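Local coordinates for BH1408 protein (Bacillus halodurans, PDB 4E0A) that probably transfers an acetyl group to an amine substrate as an N-acetyltransferase of the GNAT family, at residues Arg4-Gln9 against Ala47-Glu52; Thr55-Val60 against Glu111-Tyr116; Ala68-His73 against Arg107-Ala112; Ile72-Thr77 against His120-Ile125. The protein carries 1 engineered substitution. One frame throughout, in Å; residues are numbered along the deposited sequence. Where two conformers were deposited one is given.

Interaction 1. Residues Arg4-Gln9 against Ala47-Glu52; sequences REATVQ and AAVQGE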
loop_
_atom_site.group_PDB
_atom_site.type_symbol
_atom_site.label_atom_id
_atom_site.label_comp_id
_atom_site.label_asym_id
_atom_site.label_seq_id
_atom_site.Cartn_x
_atom_site.Cartn_y
_atom_site.Cartn_z
ATOM N N ARG A 4 -12.261 24.444 -9.465
ATOM C CA ARG A 4 -12.503 24.092 -10.862
ATOM C C ARG A 4 -11.523 23.002 -11.252
ATOM O O ARG A 4 -10.563 22.751 -10.539
ATOM C CB ARG A 4 -12.311 25.305 -11.780
ATOM C CG ARG A 4 -10.957 25.991 -11.647
ATOM C CD ARG A 4 -10.663 26.852 -12.878
ATOM N NE ARG A 4 -9.405 27.590 -12.759
ATOM C CZ ARG A 4 -8.209 27.095 -13.063
ATOM N NH1 ARG A 4 -8.097 25.847 -13.493
ATOM N NH2 ARG A 4 -7.116 27.844 -12.924
ATOM N N GLU A 5 -11.761 22.356 -12.383
ATOM C CA GLU A 5 -10.767 21.444 -12.912
ATOM C C GLU A 5 -9.571 22.231 -13.399
ATOM O O GLU A 5 -9.695 23.377 -13.817
ATOM C CB GLU A 5 -11.347 20.560 -14.023
ATOM C CG GLU A 5 -12.391 19.576 -13.513
ATOM C CD GLU A 5 -12.572 18.372 -14.429
ATOM O OE1 GLU A 5 -12.082 18.401 -15.577
ATOM O OE2 GLU A 5 -13.206 17.390 -13.993
ATOM N N ALA A 6 -8.402 21.610 -13.313
ATOM C CA ALA A 6 -7.171 22.231 -13.762
ATOM C C ALA A 6 -7.146 22.365 -15.280
ATOM O O ALA A 6 -7.884 21.683 -16.009
ATOM C CB ALA A 6 -5.970 21.409 -13.294
ATOM N N THR A 7 -6.300 23.260 -15.758
ATOM C CA THR A 7 -5.927 23.240 -17.163
ATOM C C THR A 7 -4.419 23.061 -17.242
ATOM O O THR A 7 -3.714 23.151 -16.230
ATOM C CB THR A 7 -6.335 24.527 -17.901
ATOM O OG1 THR A 7 -5.343 25.537 -17.684
ATOM C CG2 THR A 7 -7.690 25.025 -17.412
ATOM N N VAL A 8 -3.922 22.818 -18.445
ATOM C CA VAL A 8 -2.489 22.638 -18.653
ATOM C C VAL A 8 -1.700 23.845 -18.146
ATOM O O VAL A 8 -0.638 23.697 -17.552
ATOM C CB VAL A 8 -2.175 22.317 -20.136
ATOM C CG1 VAL A 8 -0.716 22.605 -20.469
ATOM C CG2 VAL A 8 -2.534 20.861 -20.435
ATOM N N GLN A 9 -2.258 25.029 -18.337
ATOM C CA GLN A 9 -1.653 26.284 -17.889
ATOM C C GLN A 9 -1.434 26.368 -16.360
ATOM O O GLN A 9 -0.710 27.235 -15.874
ATOM C CB GLN A 9 -2.521 27.453 -18.371
ATOM C CG GLN A 9 -1.940 28.848 -18.181
ATOM C CD GLN A 9 -2.909 29.937 -18.628
ATOM O OE1 GLN A 9 -4.015 29.647 -19.089
ATOM N NE2 GLN A 9 -2.495 31.197 -18.493
ATOM N N ALA A 47 -1.176 14.528 -18.677
ATOM C CA ALA A 47 -1.915 13.273 -18.789
ATOM C C ALA A 47 -2.982 13.127 -17.705
ATOM O O ALA A 47 -4.033 12.538 -17.951
ATOM C CB ALA A 47 -0.968 12.077 -18.757
ATOM N N ALA A 48 -2.716 13.645 -16.505
ATOM C CA ALA A 48 -3.668 13.485 -15.411
ATOM C C ALA A 48 -4.845 14.395 -15.665
ATOM O O ALA A 48 -5.995 14.013 -15.439
ATOM C CB ALA A 48 -3.033 13.798 -14.066
ATOM N N VAL A 49 -4.545 15.598 -16.150
ATOM C CA VAL A 49 -5.572 16.580 -16.473
ATOM C C VAL A 49 -6.551 16.059 -17.543
ATOM O O VAL A 49 -7.772 16.231 -17.430
ATOM C CB VAL A 49 -4.927 17.913 -16.927
ATOM C CG1 VAL A 49 -5.979 18.869 -17.519
ATOM C CG2 VAL A 49 -4.151 18.579 -15.760
ATOM N N GLN A 50 -6.009 15.399 -18.559
ATOM C CA GLN A 50 -6.785 14.997 -19.728
ATOM C C GLN A 50 -7.159 13.518 -19.729
ATOM O O GLN A 50 -7.863 13.056 -20.625
ATOM C CB GLN A 50 -5.997 15.312 -20.996
ATOM C CG GLN A 50 -5.701 16.789 -21.188
ATOM C CD GLN A 50 -4.726 17.038 -22.324
ATOM O OE1 GLN A 50 -4.082 16.113 -22.822
ATOM N NE2 GLN A 50 -4.611 18.295 -22.739
ATOM N N GLY A 51 -6.686 12.779 -18.733
ATOM C CA GLY A 51 -6.879 11.340 -18.684
ATOM C C GLY A 51 -8.334 10.916 -18.623
ATOM O O GLY A 51 -9.182 11.636 -18.092
ATOM N N GLU A 52 -8.619 9.741 -19.174
ATOM C CA GLU A 52 -9.979 9.212 -19.185
ATOM C C GLU A 52 -10.485 8.915 -17.776
ATOM O O GLU A 52 -11.660 9.123 -17.470
ATOM C CB GLU A 52 -10.055 7.937 -20.033
ATOM C CG GLU A 52 -11.451 7.319 -20.090
ATOM C CD GLU A 52 -11.451 5.918 -20.668
ATOM O OE1 GLU A 52 -11.819 5.773 -21.853
ATOM O OE2 GLU A 52 -11.089 4.966 -19.938
HETATM O O HOH W 1 -9.112 17.205 -14.895
#

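Interaction 2. Residues Thr55-Val60 against Glu111-Tyr116; sequences TVLVFV and EAIISY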
loop_
_atom_site.group_PDB
_atom_site.type_symbol
_atom_site.label_atom_id
_atom_site.label_comp_id
_atom_site.label_asym_id
_atom_site.label_seq_id
_atom_site.Cartn_x
_atom_site.Cartn_y
_atom_site.Cartn_z
ATOM N N THR A 55 -8.688 12.971 -12.803
ATOM C CA THR A 55 -9.211 14.326 -12.716
ATOM C C THR A 55 -8.289 15.175 -11.839
ATOM O O THR A 55 -7.833 14.722 -10.789
ATOM C CB THR A 55 -10.614 14.339 -12.072
ATOM O OG1 THR A 55 -11.495 13.481 -12.809
ATOM C CG2 THR A 55 -11.179 15.757 -12.046
ATOM N N VAL A 56 -8.026 16.408 -12.259
ATOM C CA VAL A 56 -7.231 17.315 -11.435
ATOM C C VAL A 56 -8.073 18.511 -11.040
ATOM O O VAL A 56 -8.676 19.156 -11.899
ATOM C CB VAL A 56 -5.973 17.785 -12.161
ATOM C CG1 VAL A 56 -5.110 18.628 -11.215
ATOM C CG2 VAL A 56 -5.197 16.574 -12.694
ATOM N N LEU A 57 -8.136 18.781 -9.736
ATOM C CA LEU A 57 -8.947 19.879 -9.185
ATOM C C LEU A 57 -8.030 20.936 -8.598
ATOM O O LEU A 57 -7.019 20.594 -8.002
ATOM C CB LEU A 57 -9.832 19.346 -8.066
ATOM C CG LEU A 57 -10.895 18.342 -8.496
ATOM C CD1 LEU A 57 -11.454 17.593 -7.278
ATOM C CD2 LEU A 57 -12.003 19.075 -9.238
ATOM N N VAL A 58 -8.363 22.216 -8.770
ATOM C CA VAL A 58 -7.583 23.286 -8.146
ATOM C C VAL A 58 -8.490 24.253 -7.409
ATOM O O VAL A 58 -9.634 24.474 -7.803
ATOM C CB VAL A 58 -6.733 24.113 -9.164
ATOM C CG1 VAL A 58 -5.653 23.252 -9.823
ATOM C CG2 VAL A 58 -7.628 24.781 -10.215
ATOM N N PHE A 59 -7.968 24.801 -6.320
ATOM C CA PHE A 59 -8.629 25.851 -5.579
ATOM C C PHE A 59 -7.931 27.159 -5.939
ATOM O O PHE A 59 -6.709 27.267 -5.816
ATOM C CB PHE A 59 -8.501 25.612 -4.070
ATOM C CG PHE A 59 -9.109 26.712 -3.242
ATOM C CD1 PHE A 59 -8.332 27.764 -2.788
ATOM C CD2 PHE A 59 -10.465 26.702 -2.939
ATOM C CE1 PHE A 59 -8.895 28.784 -2.042
ATOM C CE2 PHE A 59 -11.026 27.713 -2.192
ATOM C CZ PHE A 59 -10.235 28.752 -1.739
ATOM N N VAL A 60 -8.697 28.150 -6.396
ATOM C CA VAL A 60 -8.125 29.443 -6.774
ATOM C C VAL A 60 -8.718 30.531 -5.902
ATOM O O VAL A 60 -9.939 30.683 -5.842
ATOM C CB VAL A 60 -8.411 29.814 -8.252
ATOM C CG1 VAL A 60 -7.773 31.140 -8.580
ATOM C CG2 VAL A 60 -7.931 28.728 -9.197
ATOM N N GLU A 111 -14.279 17.676 -0.080
ATOM C CA GLU A 111 -15.707 17.624 -0.350
ATOM C C GLU A 111 -16.000 17.466 -1.843
ATOM O O GLU A 111 -16.894 16.712 -2.224
ATOM C CB GLU A 111 -16.405 18.850 0.240
ATOM C CG GLU A 111 -16.583 18.715 1.740
ATOM C CD GLU A 111 -16.847 20.031 2.432
ATOM O OE1 GLU A 111 -16.682 21.088 1.789
ATOM O OE2 GLU A 111 -17.210 20.002 3.626
ATOM N N ALA A 112 -15.232 18.159 -2.678
ATOM C CA ALA A 112 -15.361 18.014 -4.124
ATOM C C ALA A 112 -15.064 16.576 -4.551
ATOM O O ALA A 112 -15.734 16.019 -5.420
ATOM C CB ALA A 112 -14.419 18.979 -4.834
ATOM N N ILE A 113 -14.063 15.970 -3.926
ATOM C CA ILE A 113 -13.699 14.593 -4.255
ATOM C C ILE A 113 -14.818 13.629 -3.857
ATOM O O ILE A 113 -15.147 12.721 -4.614
ATOM C CB ILE A 113 -12.351 14.201 -3.634
ATOM C CG1 ILE A 113 -11.239 15.106 -4.201
ATOM C CG2 ILE A 113 -12.015 12.736 -3.899
ATOM C CD1 ILE A 113 -9.902 14.917 -3.543
ATOM N N ILE A 114 -15.418 13.850 -2.691
ATOM C CA ILE A 114 -16.570 13.048 -2.277
ATOM C C ILE A 114 -17.686 13.118 -3.318
ATOM O O ILE A 114 -18.230 12.090 -3.723
ATOM C CB ILE A 114 -17.116 13.478 -0.906
ATOM C CG1 ILE A 114 -16.108 13.164 0.198
ATOM C CG2 ILE A 114 -18.457 12.773 -0.618
ATOM C CD1 ILE A 114 -16.434 13.810 1.546
ATOM N N SER A 115 -18.004 14.331 -3.770
ATOM C CA SER A 115 -19.053 14.515 -4.769
ATOM C C SER A 115 -18.742 13.734 -6.033
ATOM O O SER A 115 -19.638 13.159 -6.651
ATOM C CB SER A 115 -19.240 15.995 -5.104
ATOM O OG SER A 115 -19.855 16.676 -4.030
ATOM N N TYR A 116 -17.471 13.714 -6.407
ATOM C CA TYR A 116 -17.019 12.945 -7.550
ATOM C C TYR A 116 -17.250 11.454 -7.307
ATOM O O TYR A 116 -17.781 10.754 -8.170
ATOM C CB TYR A 116 -15.529 13.212 -7.811
ATOM C CG TYR A 116 -14.965 12.447 -8.984
ATOM C CD1 TYR A 116 -14.319 11.229 -8.802
ATOM C CD2 TYR A 116 -15.078 12.942 -10.279
ATOM C CE1 TYR A 116 -13.800 10.523 -9.874
ATOM C CE2 TYR A 116 -14.566 12.241 -11.361
ATOM C CZ TYR A 116 -13.928 11.032 -11.152
ATOM O OH TYR A 116 -13.420 10.332 -12.222
HETATM O O HOH W 2 -10.967 10.803 -12.065
#

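Interaction 3. Residues Ala68-His73 against Arg107-Ala112; sequences AYSVIH and RLIFEA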
loop_
_atom_site.group_PDB
_atom_site.type_symbol
_atom_site.label_atom_id
_atom_site.label_comp_id
_atom_site.label_asym_id
_atom_site.label_seq_id
_atom_site.Cartn_x
_atom_site.Cartn_y
_atom_site.Cartn_z
ATOM N N ALA A 68 -4.397 25.301 -3.707
ATOM C CA ALA A 68 -4.454 23.874 -3.418
ATOM C C ALA A 68 -4.768 23.106 -4.689
ATOM O O ALA A 68 -5.350 23.654 -5.621
ATOM C CB ALA A 68 -5.538 23.591 -2.385
ATOM N N TYR A 69 -4.414 21.831 -4.722
ATOM C CA TYR A 69 -4.857 20.998 -5.833
ATOM C C TYR A 69 -4.938 19.557 -5.401
ATOM O O TYR A 69 -4.395 19.159 -4.360
ATOM C CB TYR A 69 -3.912 21.104 -7.033
ATOM C CG TYR A 69 -2.700 20.205 -6.916
ATOM C CD1 TYR A 69 -1.600 20.598 -6.162
ATOM C CD2 TYR A 69 -2.658 18.957 -7.549
ATOM C CE1 TYR A 69 -0.475 19.779 -6.026
ATOM C CE2 TYR A 69 -1.511 18.123 -7.422
ATOM C CZ TYR A 69 -0.437 18.553 -6.651
ATOM O OH TYR A 69 0.696 17.764 -6.498
ATOM N N SER A 70 -5.600 18.763 -6.223
ATOM C CA SER A 70 -5.674 17.337 -5.962
ATOM C C SER A 70 -5.700 16.583 -7.280
ATOM O O SER A 70 -6.213 17.090 -8.290
ATOM C CB SER A 70 -6.921 17.001 -5.134
ATOM O OG SER A 70 -6.935 15.618 -4.806
ATOM N N VAL A 71 -5.106 15.389 -7.280
ATOM C CA VAL A 71 -5.205 14.496 -8.418
ATOM C C VAL A 71 -5.884 13.218 -7.954
ATOM O O VAL A 71 -5.477 12.634 -6.955
ATOM C CB VAL A 71 -3.818 14.118 -8.963
ATOM C CG1 VAL A 71 -3.970 13.152 -10.144
ATOM C CG2 VAL A 71 -3.050 15.369 -9.374
ATOM N N ILE A 72 -6.922 12.791 -8.668
ATOM C CA ILE A 72 -7.673 11.608 -8.268
ATOM C C ILE A 72 -7.834 10.704 -9.480
ATOM O O ILE A 72 -7.715 11.159 -10.618
ATOM C CB ILE A 72 -9.062 11.964 -7.670
ATOM C CG1 ILE A 72 -9.996 12.507 -8.751
ATOM C CG2 ILE A 72 -8.932 12.970 -6.515
ATOM C CD1 ILE A 72 -11.287 13.067 -8.199
ATOM N N HIS A 73 -8.076 9.422 -9.225
ATOM C CA HIS A 73 -8.173 8.425 -10.272
ATOM C C HIS A 73 -9.342 7.510 -9.986
ATOM O O HIS A 73 -9.563 7.119 -8.839
ATOM C CB HIS A 73 -6.900 7.583 -10.313
ATOM C CG HIS A 73 -5.642 8.389 -10.428
ATOM N ND1 HIS A 73 -4.995 8.586 -11.628
ATOM C CD2 HIS A 73 -4.910 9.043 -9.493
ATOM C CE1 HIS A 73 -3.914 9.320 -11.427
ATOM N NE2 HIS A 73 -3.841 9.612 -10.140
ATOM N N ARG A 107 -10.418 20.887 3.214
ATOM C CA ARG A 107 -11.764 20.341 3.375
ATOM C C ARG A 107 -12.633 20.603 2.149
ATOM O O ARG A 107 -13.358 19.726 1.705
ATOM C CB ARG A 107 -12.438 20.916 4.623
ATOM C CG ARG A 107 -13.832 20.376 4.860
ATOM C CD ARG A 107 -14.416 20.870 6.175
ATOM N NE ARG A 107 -14.061 20.007 7.304
ATOM C CZ ARG A 107 -14.832 19.022 7.766
ATOM N NH1 ARG A 107 -16.001 18.767 7.194
ATOM N NH2 ARG A 107 -14.436 18.292 8.801
ATOM N N LEU A 108 -12.562 21.808 1.595
ATOM C CA LEU A 108 -13.357 22.112 0.415
ATOM C C LEU A 108 -12.957 21.214 -0.764
ATOM O O LEU A 108 -13.819 20.708 -1.491
ATOM C CB LEU A 108 -13.232 23.588 0.034
ATOM C CG LEU A 108 -13.992 24.582 0.918
ATOM C CD1 LEU A 108 -13.642 26.000 0.538
ATOM C CD2 LEU A 108 -15.491 24.371 0.799
ATOM N N ILE A 109 -11.660 21.023 -0.961
ATOM C CA ILE A 109 -11.188 20.128 -2.034
ATOM C C ILE A 109 -11.671 18.697 -1.800
ATOM O O ILE A 109 -12.165 18.030 -2.716
ATOM C CB ILE A 109 -9.661 20.128 -2.163
ATOM C CG1 ILE A 109 -9.178 21.456 -2.764
ATOM C CG2 ILE A 109 -9.190 18.949 -3.040
ATOM C CD1 ILE A 109 -9.496 21.571 -4.216
ATOM N N PHE A 110 -11.551 18.232 -0.562
ATOM C CA PHE A 110 -11.982 16.875 -0.222
ATOM C C PHE A 110 -13.484 16.676 -0.438
ATOM O O PHE A 110 -13.916 15.634 -0.913
ATOM C CB PHE A 110 -11.632 16.540 1.228
ATOM C CG PHE A 110 -11.674 15.066 1.536
ATOM C CD1 PHE A 110 -10.600 14.241 1.192
ATOM C CD2 PHE A 110 -12.774 14.507 2.168
ATOM C CE1 PHE A 110 -10.612 12.883 1.477
ATOM C CE2 PHE A 110 -12.801 13.144 2.462
ATOM C CZ PHE A 110 -11.719 12.326 2.123
ATOM N N GLU A 111 -14.279 17.676 -0.080
ATOM C CA GLU A 111 -15.707 17.624 -0.350
ATOM C C GLU A 111 -16.000 17.466 -1.843
ATOM O O GLU A 111 -16.894 16.712 -2.224
ATOM C CB GLU A 111 -16.405 18.850 0.240
ATOM C CG GLU A 111 -16.583 18.715 1.740
ATOM C CD GLU A 111 -16.847 20.031 2.432
ATOM O OE1 GLU A 111 -16.682 21.088 1.789
ATOM O OE2 GLU A 111 -17.210 20.002 3.626
ATOM N N ALA A 112 -15.232 18.159 -2.678
ATOM C CA ALA A 112 -15.361 18.014 -4.124
ATOM C C ALA A 112 -15.064 16.576 -4.551
ATOM O O ALA A 112 -15.734 16.019 -5.420
ATOM C CB ALA A 112 -14.419 18.979 -4.834
#

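Interaction 4. Residues Ile72-Thr77 against His120-Ile125; sequences IHLVQT and HQVDAI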
loop_
_atom_site.group_PDB
_atom_site.type_symbol
_atom_site.label_atom_id
_atom_site.label_comp_id
_atom_site.label_asym_id
_atom_site.label_seq_id
_atom_site.Cartn_x
_atom_site.Cartn_y
_atom_site.Cartn_z
ATOM N N ILE A 72 -6.922 12.791 -8.668
ATOM C CA ILE A 72 -7.673 11.608 -8.268
ATOM C C ILE A 72 -7.834 10.704 -9.480
ATOM O O ILE A 72 -7.715 11.159 -10.618
ATOM C CB ILE A 72 -9.062 11.964 -7.670
ATOM C CG1 ILE A 72 -9.996 12.507 -8.751
ATOM C CG2 ILE A 72 -8.932 12.970 -6.515
ATOM C CD1 ILE A 72 -11.287 13.067 -8.199
ATOM N N HIS A 73 -8.076 9.422 -9.225
ATOM C CA HIS A 73 -8.173 8.425 -10.272
ATOM C C HIS A 73 -9.342 7.510 -9.986
ATOM O O HIS A 73 -9.563 7.119 -8.839
ATOM C CB HIS A 73 -6.900 7.583 -10.313
ATOM C CG HIS A 73 -5.642 8.389 -10.428
ATOM N ND1 HIS A 73 -4.995 8.586 -11.628
ATOM C CD2 HIS A 73 -4.910 9.043 -9.493
ATOM C CE1 HIS A 73 -3.914 9.320 -11.427
ATOM N NE2 HIS A 73 -3.841 9.612 -10.140
ATOM N N LEU A 74 -10.092 7.166 -11.026
ATOM C CA LEU A 74 -11.161 6.184 -10.892
ATOM C C LEU A 74 -10.540 4.800 -11.098
ATOM O O LEU A 74 -10.003 4.506 -12.170
ATOM C CB LEU A 74 -12.246 6.438 -11.945
ATOM C CG LEU A 74 -13.610 5.827 -11.654
ATOM C CD1 LEU A 74 -14.148 6.380 -10.335
ATOM C CD2 LEU A 74 -14.571 6.118 -12.804
ATOM N N VAL A 75 -10.602 3.956 -10.070
ATOM C CA VAL A 75 -9.925 2.661 -10.091
ATOM C C VAL A 75 -10.957 1.546 -9.987
ATOM O O VAL A 75 -11.833 1.591 -9.132
ATOM C CB VAL A 75 -8.899 2.538 -8.926
ATOM C CG1 VAL A 75 -8.269 1.151 -8.893
ATOM C CG2 VAL A 75 -7.829 3.639 -9.028
ATOM N N GLN A 76 -10.874 0.556 -10.873
ATOM C CA GLN A 76 -11.823 -0.557 -10.839
ATOM C C GLN A 76 -11.054 -1.860 -10.856
ATOM O O GLN A 76 -10.201 -2.068 -11.717
ATOM C CB GLN A 76 -12.802 -0.499 -12.014
ATOM C CG GLN A 76 -13.842 -1.623 -12.004
ATOM C CD GLN A 76 -15.248 -1.126 -11.710
ATOM O OE1 GLN A 76 -15.954 -1.688 -10.874
ATOM N NE2 GLN A 76 -15.662 -0.072 -12.404
ATOM N N THR A 77 -11.318 -2.723 -9.885
ATOM C CA THR A 77 -10.627 -4.014 -9.843
ATOM C C THR A 77 -11.632 -5.107 -10.171
ATOM O O THR A 77 -12.802 -5.006 -9.795
ATOM C CB THR A 77 -9.967 -4.283 -8.471
ATOM O OG1 THR A 77 -10.947 -4.160 -7.436
ATOM C CG2 THR A 77 -8.855 -3.298 -8.216
ATOM N N HIS A 120 -19.930 8.901 -9.321
ATOM C CA HIS A 120 -19.500 7.696 -10.023
ATOM C C HIS A 120 -19.827 6.409 -9.265
ATOM O O HIS A 120 -19.357 5.323 -9.625
ATOM C CB HIS A 120 -18.014 7.790 -10.378
ATOM C CG HIS A 120 -17.728 8.833 -11.410
ATOM N ND1 HIS A 120 -17.705 10.179 -11.117
ATOM C CD2 HIS A 120 -17.512 8.733 -12.743
ATOM C CE1 HIS A 120 -17.459 10.864 -12.220
ATOM N NE2 HIS A 120 -17.339 10.010 -13.221
ATOM N N GLN A 121 -20.643 6.550 -8.223
ATOM C CA GLN A 121 -21.101 5.427 -7.406
ATOM C C GLN A 121 -19.990 4.484 -6.950
ATOM O O GLN A 121 -20.126 3.256 -7.009
ATOM C CB GLN A 121 -22.200 4.654 -8.139
ATOM C CG GLN A 121 -23.464 5.464 -8.321
ATOM C CD GLN A 121 -24.624 4.618 -8.779
ATOM O OE1 GLN A 121 -24.629 4.105 -9.899
ATOM N NE2 GLN A 121 -25.616 4.452 -7.908
ATOM N N VAL A 122 -18.889 5.065 -6.485
ATOM C CA VAL A 122 -17.768 4.264 -6.020
ATOM C C VAL A 122 -18.034 3.700 -4.637
ATOM O O VAL A 122 -18.862 4.219 -3.883
ATOM C CB VAL A 122 -16.475 5.081 -5.990
ATOM C CG1 VAL A 122 -16.314 5.808 -7.322
ATOM C CG2 VAL A 122 -16.517 6.076 -4.830
ATOM N N ASP A 123 -17.316 2.634 -4.315
ATOM C CA ASP A 123 -17.420 1.992 -3.019
ATOM C C ASP A 123 -16.741 2.817 -1.947
ATOM O O ASP A 123 -17.152 2.803 -0.788
ATOM C CB ASP A 123 -16.765 0.608 -3.067
ATOM C CG ASP A 123 -17.437 -0.324 -4.057
ATOM O OD1 ASP A 123 -18.623 -0.646 -3.853
ATOM O OD2 ASP A 123 -16.774 -0.761 -5.019
ATOM N N ALA A 124 -15.687 3.536 -2.318
ATOM C CA ALA A 124 -14.896 4.190 -1.288
ATOM C C ALA A 124 -13.904 5.175 -1.887
ATOM O O ALA A 124 -13.578 5.097 -3.077
ATOM C CB ALA A 124 -14.143 3.128 -0.460
ATOM N N ILE A 125 -13.432 6.099 -1.059
ATOM C CA ILE A 125 -12.284 6.924 -1.418
ATOM C C ILE A 125 -11.097 6.320 -0.691
ATOM O O ILE A 125 -11.217 5.957 0.479
ATOM C CB ILE A 125 -12.466 8.366 -0.957
ATOM C CG1 ILE A 125 -13.675 8.983 -1.671
ATOM C CG2 ILE A 125 -11.204 9.183 -1.230
ATOM C CD1 ILE A 125 -14.046 10.339 -1.148
#

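Interaction 1. Residues Arg4-Gln9 against Ala47-Glu52
Val49 meets Ala6 with both of its branches. CG1 of Val49 approaches Ala6 O at 3.7 Å. CG2 of Val49 lies 4.2 Å from Ala6 CB, an apolar contact. The two methyls reach different parts of Ala6: CG1 is anti to the backbone N (chi1 169°), while CG2 is anti to the carbonyl carbon. Farther along, Val8 and Gln50 cross at a slant. The methyl CG2 of Val8 is 4.0 Å from Gln50 NE2, a loose contact at the surface. A water links the other end: it donates to Val49 O at 3.0 Å and, more weakly, to Glu5 OE1 at 3.3 Å. The next shell fixes the path of the chain after the strand. Arg4 NH1 donates to Glu5 O at 3.0 Å, and Glu5 O lies close to the guanidinium plane. Asp10 receives both Arg4 NH1, in a salt bridge, and the backbone N of Thr7. The contact joins the chain just after edge strand 2-5 to the last turn of helix 42-50. Ala6 also packs on Phe45 of that helix. Its backbone pairs with Val56 of strand 54-62, the next strand in the sheet, and Ala48 touches Val56 as well.

Interaction 2. Residues Thr55-Val60 against Glu111-Tyr116
The Tyr116 ring reaches down from its helix to Thr55, whose hydroxyl approaches the ring obliquely. Thr55 OG1 is 3.6 Å from Tyr116 CE2. Ile72 and Val89 of the neighbouring strands also touch the Tyr116 side chain. This is helix-on-sheet packing in a GNAT fold: helix 105-119 lies over the sheet, across strands 54-62, 65-77 and 86-96. The two short segments run nearly antiparallel, with 149° between their directions, and their axes come within 10.5 Å. Tyr116 has CG anti to the backbone N (chi1 180°), which carries the ring toward the strand and brings its phenol end to the start of it. Two residues further along the strand, Leu57 packs on the helix with a single methyl. Its CD1 lies 4.0 Å from Ile113 CG1 and 4.1 Å from Ala112 CB, touching both. Ile113 turns further into the sheet, where Val89, Ile91 and Leu94 receive it. Ile114 of the same helix packs on Leu154 of the second subunit. At the polar end a water joins the two segments. It is hydrogen-bonded to Thr55 OG1 at 2.8 Å and to Tyr116 OH at 2.5 Å, the latter distance unusually short and therefore doubtful.

Interaction 3. Residues Ala68-His73 against Arg107-Ala112
Ala68 points its methyl at helix 105-119 and meets Ile109, with Ala68 CB 4.2 Å from Ile109 CG1. The same methyl touches Ile105, one helical turn earlier. Tyr69 turns to the other face of the strand. There its side chain touches Val58, Asp93 and Cys95, and Val71 CG2 sits at the ring edge, in its plane. Ser70 faces the helix again and makes the closest approach of the contact: Ser70 CB is 3.7 Å from Ile109 CG2. Ile109 thus spends one branch on each of two strand residues. With CG1 anti to the carbonyl carbon (chi1 -72°) and CG2 anti to the backbone N, the two branches spread along the strand.

Ser70 is buried, and the hydrogen bond of its hydroxyl goes to Asp93 O on strand 86-96, the next strand of the sheet. This is the core of the GNAT fold. Helix 105-119 follows strand 86-96, and the R-x-x-G-x-G sequence running into its first turn matches the family signature that in relatives binds the pyrophosphate of acetyl-CoA.

The backbone of Val71 pairs with Ser92 and Asp93 of the same strand. Ile72 points back toward the helix but passes beyond Ile109, packing on Ile113 one turn on. His73, at the end of the segment, is joined through NE2 to Ser92 OG by a hydrogen bond.

Interaction 4. Residues Ile72-Thr77 against His120-Ile125
Leu74 packs against the Schellman motif that ends helix 105-119, touching His120 and Val122 on either side of the turn residue. Gln121, with positive phi, is the C-prime residue. Val122 N returns to Gly117 O, and Gln121 N to Lys118 O. CD1 of Leu74 serves both partners: it lies 3.8 Å from Val122 CG1 and 4.1 Å from His120 CB. CD2 of Leu74 adds a second contact to His120, 3.9 Å from His120 CD2 and oblique to the imidazole ring. Leu74 has CG anti to the backbone N (chi1 -160°), which carries the fork off the strand to the turn. The imidazole is anchored within its own helix end. His120 ND1 is hydrogen-bonded to Tyr116 O, and the two rings meet with their planes about 30° apart. Beyond the turn, Ala124 and Ile125 pair antiparallel with a strand of the second subunit, which continues the sheet across the interface. The turn is the helix-to-strand connection of the beta-alpha-beta unit formed by strand 86-96, helix 105-119 and strand 124-130, the last parallel to the first.

In the fold
All four contacts reach one mixed sheet. Interaction 1 comes first along the chain and closes before the others open. It joins the end of edge strand 2-5 to helix 42-50, about 12 and 13 Å from interactions 2 and 3, centre to centre. Those two pack adjacent strands 54-62 and 65-77 under helix 105-119, with centres about 4 Å apart. Interaction 4 continues strand 65-77 to the end of that helix; its centre is about 14 Å from those of interactions 2 and 3. The segments of interactions 2 and 4 alternate along the chain. Helices 42-50 and 105-119 cover opposite faces of the sheet. The shared sheet and helix 105-119 tie interactions 2, 3 and 4 into one domain.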